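Local coordinates for flagellar motor switch protein FliG (Aquifex aeolicus, PDB 3HJL) that probably forms part of the rotor-mounted switch complex at the base of the flagellar basal body, which helps set the direction of flagellar rotation, at residues L183-I186 / S187-A191; E79-I82 / E83-K87; P227-E230 / E231-R234. All coordinates share one frame; numbering follows the deposited sequence.

Along the chain the three contacts follow one another as contact 2 (79-87), contact 1 (183-191) and contact 3 (227-234), each within a single helix: 78-88, 172-193 and 227-237. These three different helices belong to the N-terminal, middle and C-terminal domains of FliG, respectively. The centre of contact 1 lies about 45 Å from that of contact 2 and about 28 Å from that of contact 3. Contacts 2 and 3 sit on opposite sides of the centre of the chain, their centres about 60 Å apart. The three are thus separate local features of an elongated, largely helical chain, in which helix 172-193 also meets helix 93-114.

Contact 1: residues L183-I186 / S187-A191; sequences LEEI and SSLGA
An extended first torsion in Glu-185 (chi1 -173°) followed by a bend at chi2 (55°) turns its carboxylate along the helix toward Leu-189, whose CG is set beside its own backbone N and opposite the carbonyl carbon (chi1 -73°). The two chains meet at a slant, and OE2 of Glu-185 comes to 3.9 Å from CG of Leu-189, with the leucine's CD2 methyl slightly farther away. The branch point of the leucine also rests on the backbone one turn back: CG of Leu-189 lies 3.3 Å from O of Glu-185, the same carbonyl oxygen that receives the amide of Leu-189 at 2.9 Å. The other links are those of a regular alpha helix. Ser-187 N reaches Leu-183 O at 3.1 Å, Ser-188 N reaches Glu-184 O at 2.9 Å, and Gly-190 N reaches Ile-186 O at 3.0 Å. Beside the second of these, CB of Ser-188 packs 3.3 Å from O of Glu-184.

The stretch belongs to the long helix 172-193 in the middle region of FliG. Glu-185, Ile-186 and Leu-189 all touch Leu-124 of helix 118-125, while Leu-183 meets Glu-112 and Ile-113 of helix 93-114. One side of the helix is thereby packed against other helices.

Across the segments no side chain makes a salt bridge or hydrogen bond. The carboxylate of Glu-185 meets the leucine by van der Waals contact alone, which implies that the polar bonding between these two segments is that of the backbone, while the side chains add packing contacts, among them those with Leu-124.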
loop_
_atom_site.group_PDB
_atom_site.type_symbol
_atom_site.label_atom_id
_atom_site.label_comp_id
_atom_site.label_asym_id
_atom_site.label_seq_id
_atom_site.Cartn_x
_atom_site.Cartn_y
_atom_site.Cartn_z
ATOM N N LEU A 183 -11.669 -4.031 0.517
ATOM C CA LEU A 183 -11.214 -3.859 1.912
ATOM C C LEU A 183 -10.678 -2.455 2.194
ATOM O O LEU A 183 -10.922 -1.902 3.249
ATOM C CB LEU A 183 -10.162 -4.917 2.278
ATOM C CG LEU A 183 -10.751 -6.319 2.471
ATOM C CD1 LEU A 183 -9.673 -7.390 2.423
ATOM C CD2 LEU A 183 -11.549 -6.372 3.784
ATOM N N GLU A 184 -9.934 -1.907 1.244
ATOM C CA GLU A 184 -9.458 -0.518 1.295
ATOM C C GLU A 184 -10.584 0.522 1.220
ATOM O O GLU A 184 -10.491 1.587 1.826
ATOM C CB GLU A 184 -8.483 -0.267 0.141
ATOM C CG GLU A 184 -7.166 -0.977 0.341
ATOM C CD GLU A 184 -6.264 -0.965 -0.885
ATOM O OE1 GLU A 184 -6.753 -0.852 -2.038
ATOM O OE2 GLU A 184 -5.047 -1.092 -0.678
ATOM N N GLU A 185 -11.617 0.225 0.440
ATOM C CA GLU A 185 -12.789 1.087 0.343
ATOM C C GLU A 185 -13.575 1.114 1.666
ATOM O O GLU A 185 -14.115 2.143 2.050
ATOM C CB GLU A 185 -13.692 0.609 -0.804
ATOM C CG GLU A 185 -14.872 1.531 -1.124
ATOM C CD GLU A 185 -14.447 2.968 -1.420
ATOM O OE1 GLU A 185 -13.404 3.156 -2.091
ATOM O OE2 GLU A 185 -15.151 3.901 -0.973
ATOM N N ILE A 186 -13.642 -0.030 2.334
ATOM C CA ILE A 186 -14.288 -0.153 3.644
ATOM C C ILE A 186 -13.497 0.640 4.681
ATOM O O ILE A 186 -14.069 1.333 5.524
ATOM C CB ILE A 186 -14.382 -1.656 4.073
ATOM C CG1 ILE A 186 -15.399 -2.386 3.193
ATOM C CG2 ILE A 186 -14.788 -1.785 5.545
ATOM C CD1 ILE A 186 -15.279 -3.885 3.218
ATOM N N SER A 187 -12.176 0.519 4.619
ATOM C CA SER A 187 -11.262 1.280 5.482
ATOM C C SER A 187 -11.372 2.792 5.224
ATOM O O SER A 187 -11.299 3.599 6.155
ATOM C CB SER A 187 -9.825 0.789 5.240
ATOM O OG SER A 187 -8.898 1.481 6.043
ATOM N N SER A 188 -11.588 3.159 3.963
ATOM C CA SER A 188 -11.767 4.567 3.553
ATOM C C SER A 188 -13.112 5.141 3.997
ATOM O O SER A 188 -13.186 6.302 4.383
ATOM C CB SER A 188 -11.627 4.696 2.028
ATOM O OG SER A 188 -12.099 5.940 1.567
ATOM N N LEU A 189 -14.173 4.345 3.882
ATOM C CA LEU A 189 -15.495 4.732 4.378
ATOM C C LEU A 189 -15.514 4.873 5.907
ATOM O O LEU A 189 -16.222 5.727 6.435
ATOM C CB LEU A 189 -16.556 3.716 3.941
ATOM C CG LEU A 189 -16.954 3.744 2.455
ATOM C CD1 LEU A 189 -17.752 2.491 2.067
ATOM C CD2 LEU A 189 -17.737 5.007 2.125
ATOM N N GLY A 190 -14.775 4.006 6.606
ATOM C CA GLY A 190 -14.643 4.079 8.064
ATOM C C GLY A 190 -14.013 5.387 8.518
ATOM O O GLY A 190 -14.454 5.965 9.484
ATOM N N ALA A 191 -12.987 5.849 7.799
ATOM C CA ALA A 191 -12.332 7.142 8.073
ATOM C C ALA A 191 -13.282 8.327 7.863
ATOM O O ALA A 191 -13.265 9.287 8.636
ATOM C CB ALA A 191 -11.069 7.305 7.194
#

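Contact 2: residues E79-I82 / E83-K87; sequences EEFI and ENIKK
Four successive bonds from amide to carbonyl four residues back, with N to O distances of 3.1 to 3.2 Å running from Glu-83 N to Glu-79 O through to Lys-86 N to Ile-82 O, make this part of helix 78-88 a regular alpha helix in the all-helical N-terminal domain of FliG. On its buried side Phe-81 and Ile-85 pack one turn apart. The phenyl group stands out from the helix with CG opposite the backbone N (chi1 178°), while CG1 of Ile-85 takes the position beside its own N (chi1 -65°) and leads the chain back toward the ring. CG1 of Ile-85 lies over one ring face, 4.2 Å above the plane and shifted toward the rim. From the same face the methyl CD1 of Ile-85 comes down on the rim, 3.3 Å from CE2 of Phe-81 and 3.7 Å from its CZ, a tight apolar fit.

This pair is wedged between two helices. Phe-81 touches Leu-18 and Ser-21 of helix 7-21 and Ile-68 of helix 54-70; Ile-85 reaches Val-17, Ser-21 and Ala-61. Next to it the extended chain of Lys-86 passes with CG 3.5 Å from O of Ile-82 and carries NZ to a salt bridge with Glu-58.

Asn-84 folds its amide back over the preceding turn. ND2 makes a weak hydrogen bond to Ser-21 O, whereas OD1 of Asn-84 lies 3.1 Å from O of Glu-80, two acceptors that cannot bond to each other.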
loop_
_atom_site.group_PDB
_atom_site.type_symbol
_atom_site.label_atom_id
_atom_site.label_comp_id
_atom_site.label_asym_id
_atom_site.label_seq_id
_atom_site.Cartn_x
_atom_site.Cartn_y
_atom_site.Cartn_z
ATOM N N GLU A 79 5.283 -23.120 -30.424
ATOM C CA GLU A 79 4.860 -22.710 -29.076
ATOM C C GLU A 79 4.125 -23.851 -28.363
ATOM O O GLU A 79 4.186 -23.965 -27.136
ATOM C CB GLU A 79 3.982 -21.449 -29.127
ATOM C CG GLU A 79 4.117 -20.551 -27.890
ATOM C CD GLU A 79 5.401 -19.722 -27.894
ATOM O OE1 GLU A 79 5.570 -18.890 -28.813
ATOM O OE2 GLU A 79 6.224 -19.887 -26.967
ATOM N N GLU A 80 3.431 -24.685 -29.141
ATOM C CA GLU A 80 2.752 -25.872 -28.614
ATOM C C GLU A 80 3.768 -26.955 -28.210
ATOM O O GLU A 80 3.511 -27.737 -27.303
ATOM C CB GLU A 80 1.767 -26.416 -29.654
ATOM C CG GLU A 80 0.825 -27.492 -29.128
ATOM C CD GLU A 80 -0.359 -27.738 -30.049
ATOM O OE1 GLU A 80 -1.092 -26.772 -30.365
ATOM O OE2 GLU A 80 -0.578 -28.905 -30.430
ATOM N N PHE A 81 4.897 -27.007 -28.912
ATOM C CA PHE A 81 6.025 -27.869 -28.542
ATOM C C PHE A 81 6.623 -27.449 -27.185
ATOM O O PHE A 81 6.872 -28.301 -26.338
ATOM C CB PHE A 81 7.088 -27.826 -29.651
ATOM C CG PHE A 81 8.323 -28.633 -29.362
ATOM C CD1 PHE A 81 8.364 -29.988 -29.654
ATOM C CD2 PHE A 81 9.482 -28.013 -28.898
ATOM C CE1 PHE A 81 9.523 -30.728 -29.431
ATOM C CE2 PHE A 81 10.639 -28.746 -28.669
ATOM C CZ PHE A 81 10.658 -30.108 -28.938
ATOM N N ILE A 82 6.808 -26.140 -26.975
ATOM C CA ILE A 82 7.370 -25.619 -25.708
ATOM C C ILE A 82 6.466 -25.985 -24.520
ATOM O O ILE A 82 6.958 -26.403 -23.473
ATOM C CB ILE A 82 7.570 -24.035 -25.701
ATOM C CG1 ILE A 82 8.282 -23.497 -26.957
ATOM C CG2 ILE A 82 8.334 -23.590 -24.463
ATOM C CD1 ILE A 82 9.402 -24.369 -27.508
ATOM N N GLU A 83 5.153 -25.815 -24.694
ATOM C CA GLU A 83 4.171 -26.123 -23.645
ATOM C C GLU A 83 4.152 -27.613 -23.324
ATOM O O GLU A 83 4.032 -27.987 -22.161
ATOM C CB GLU A 83 2.751 -25.651 -24.048
ATOM C CG GLU A 83 1.686 -25.746 -22.923
ATOM C CD GLU A 83 0.256 -25.437 -23.403
ATOM O OE1 GLU A 83 -0.702 -25.754 -22.661
ATOM O OE2 GLU A 83 0.083 -24.881 -24.514
ATOM N N ASN A 84 4.248 -28.457 -24.355
ATOM C CA ASN A 84 4.292 -29.916 -24.154
ATOM C C ASN A 84 5.511 -30.362 -23.343
ATOM O O ASN A 84 5.386 -31.243 -22.496
ATOM C CB ASN A 84 4.246 -30.667 -25.491
ATOM C CG ASN A 84 2.904 -30.531 -26.202
ATOM O OD1 ASN A 84 1.958 -29.942 -25.679
ATOM N ND2 ASN A 84 2.838 -31.030 -27.420
ATOM N N ILE A 85 6.671 -29.750 -23.598
ATOM C CA ILE A 85 7.881 -29.996 -22.788
ATOM C C ILE A 85 7.669 -29.529 -21.336
ATOM O O ILE A 85 8.139 -30.184 -20.407
ATOM C CB ILE A 85 9.151 -29.301 -23.374
ATOM C CG1 ILE A 85 9.519 -29.889 -24.738
ATOM C CG2 ILE A 85 10.362 -29.473 -22.430
ATOM C CD1 ILE A 85 10.599 -29.141 -25.413
ATOM N N LYS A 86 6.934 -28.425 -21.147
ATOM C CA LYS A 86 6.598 -27.938 -19.793
ATOM C C LYS A 86 5.650 -28.860 -19.011
ATOM O O LYS A 86 5.624 -28.796 -17.778
ATOM C CB LYS A 86 6.040 -26.505 -19.823
ATOM C CG LYS A 86 7.106 -25.446 -20.073
ATOM C CD LYS A 86 6.556 -24.043 -19.939
ATOM C CE LYS A 86 7.682 -23.022 -19.859
ATOM N NZ LYS A 86 7.179 -21.613 -19.831
ATOM N N LYS A 87 4.878 -29.701 -19.709
ATOM C CA LYS A 87 4.024 -30.706 -19.046
ATOM C C LYS A 87 4.829 -31.945 -18.634
ATOM O O LYS A 87 4.563 -32.552 -17.595
ATOM C CB LYS A 87 2.855 -31.149 -19.944
ATOM C CG LYS A 87 1.985 -30.030 -20.562
ATOM C CD LYS A 87 1.697 -28.845 -19.624
ATOM C CE LYS A 87 0.878 -29.247 -18.392
ATOM N NZ LYS A 87 0.476 -28.055 -17.578
#

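Contact 3: residues P227-E230 / E231-R234; sequences PLLE and ERIR
Glu-230 and Arg-234 run side by side and point the same way, one turn apart, and their charged ends meet in a salt bridge of 3.1 Å between OE2 of Glu-230 and NH1 of Arg-234. The carboxylate stands at the edge of the guanidinium, near its plane. The planes of the two groups are 81° apart, and the contact is made by one oxygen and one nitrogen rather than by a paired, two-bond arrangement. The bend of Arg-234 at chi3 (111°) brings the group there. Its other terminal nitrogen, NH2, pairs with Glu-216 of helix 212-225, so the arginine bridges two acids on separate helices.

A second arginine is met by apolar branches instead. CD2 of Leu-228 slants across the shaft of Arg-232, 3.6 Å from its CD, and approaches the edge of the guanidinium. Leu-229 contributes its own CD2, which lies 3.4 Å from NH2 of Arg-232 and also packs 3.9 Å from CG1 of Ile-233. That isoleucine is buried against Leu-219 and Ile-222 of helix 212-225 and Leu-207 of helix 199-209.

Pro-227 opens the helix, and Glu-231 N bonds only weakly to its carbonyl, while Asp-226 accepts a hydrogen bond from Leu-229 N. A proline in the first turn is common where alpha helices start, and Glu-230 with Arg-234 forms the classic i to i+4 salt bridge of an alpha helix.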
loop_
_atom_site.group_PDB
_atom_site.type_symbol
_atom_site.label_atom_id
_atom_site.label_comp_id
_atom_site.label_asym_id
_atom_site.label_seq_id
_atom_site.Cartn_x
_atom_site.Cartn_y
_atom_site.Cartn_z
ATOM N N PRO A 227 11.776 10.556 16.149
ATOM C CA PRO A 227 12.081 11.969 16.442
ATOM C C PRO A 227 11.197 12.986 15.701
ATOM O O PRO A 227 11.110 14.141 16.127
ATOM C CB PRO A 227 13.543 12.109 16.007
ATOM C CG PRO A 227 13.736 11.068 14.986
ATOM C CD PRO A 227 12.848 9.922 15.359
ATOM N N LEU A 228 10.564 12.554 14.608
ATOM C CA LEU A 228 9.662 13.405 13.834
ATOM C C LEU A 228 8.325 13.582 14.556
ATOM O O LEU A 228 7.761 14.669 14.527
ATOM C CB LEU A 228 9.445 12.820 12.425
ATOM C CG LEU A 228 9.008 13.784 11.309
ATOM C CD1 LEU A 228 9.390 13.223 9.936
ATOM C CD2 LEU A 228 7.517 14.100 11.370
ATOM N N LEU A 229 7.830 12.521 15.204
ATOM C CA LEU A 229 6.536 12.580 15.922
ATOM C C LEU A 229 6.669 13.446 17.181
ATOM O O LEU A 229 5.798 14.267 17.459
ATOM C CB LEU A 229 6.024 11.174 16.302
ATOM C CG LEU A 229 4.503 10.898 16.330
ATOM C CD1 LEU A 229 4.201 9.637 17.162
ATOM C CD2 LEU A 229 3.667 12.069 16.837
ATOM N N GLU A 230 7.754 13.245 17.933
ATOM C CA GLU A 230 8.056 14.060 19.118
ATOM C C GLU A 230 7.984 15.540 18.777
ATOM O O GLU A 230 7.332 16.304 19.473
ATOM C CB GLU A 230 9.464 13.743 19.639
ATOM C CG GLU A 230 9.897 14.551 20.886
ATOM C CD GLU A 230 11.403 14.548 21.112
ATOM O OE1 GLU A 230 12.165 14.836 20.161
ATOM O OE2 GLU A 230 11.820 14.329 22.263
ATOM N N GLU A 231 8.659 15.928 17.700
ATOM C CA GLU A 231 8.701 17.323 17.273
ATOM C C GLU A 231 7.330 17.866 16.882
ATOM O O GLU A 231 6.998 18.990 17.243
ATOM C CB GLU A 231 9.717 17.509 16.134
ATOM C CG GLU A 231 9.770 18.911 15.482
ATOM C CD GLU A 231 10.212 20.034 16.419
ATOM O OE1 GLU A 231 10.405 21.160 15.913
ATOM O OE2 GLU A 231 10.390 19.809 17.634
ATOM N N ARG A 232 6.544 17.073 16.150
ATOM C CA ARG A 232 5.180 17.474 15.780
ATOM C C ARG A 232 4.283 17.660 17.004
ATOM O O ARG A 232 3.414 18.534 17.001
ATOM C CB ARG A 232 4.553 16.484 14.788
ATOM C CG ARG A 232 5.186 16.558 13.401
ATOM C CD ARG A 232 4.474 15.704 12.352
ATOM N NE ARG A 232 4.143 14.351 12.824
ATOM C CZ ARG A 232 2.924 13.906 13.162
ATOM N NH1 ARG A 232 1.833 14.677 13.076
ATOM N NH2 ARG A 232 2.784 12.646 13.574
ATOM N N ILE A 233 4.511 16.857 18.049
ATOM C CA ILE A 233 3.808 17.027 19.320
ATOM C C ILE A 233 4.226 18.336 20.001
ATOM O O ILE A 233 3.361 19.106 20.426
ATOM C CB ILE A 233 4.045 15.840 20.301
ATOM C CG1 ILE A 233 3.407 14.553 19.769
ATOM C CG2 ILE A 233 3.443 16.147 21.673
ATOM C CD1 ILE A 233 3.878 13.306 20.486
ATOM N N ARG A 234 5.539 18.593 20.071
ATOM C CA ARG A 234 6.070 19.808 20.725
ATOM C C ARG A 234 5.605 21.099 20.049
ATOM O O ARG A 234 5.415 22.106 20.720
ATOM C CB ARG A 234 7.605 19.807 20.784
ATOM C CG ARG A 234 8.237 18.621 21.510
ATOM C CD ARG A 234 9.713 18.871 21.821
ATOM N NE ARG A 234 9.936 19.022 23.264
ATOM C CZ ARG A 234 10.301 18.041 24.103
ATOM N NH1 ARG A 234 10.554 16.792 23.674
ATOM N NH2 ARG A 234 10.441 18.315 25.395
#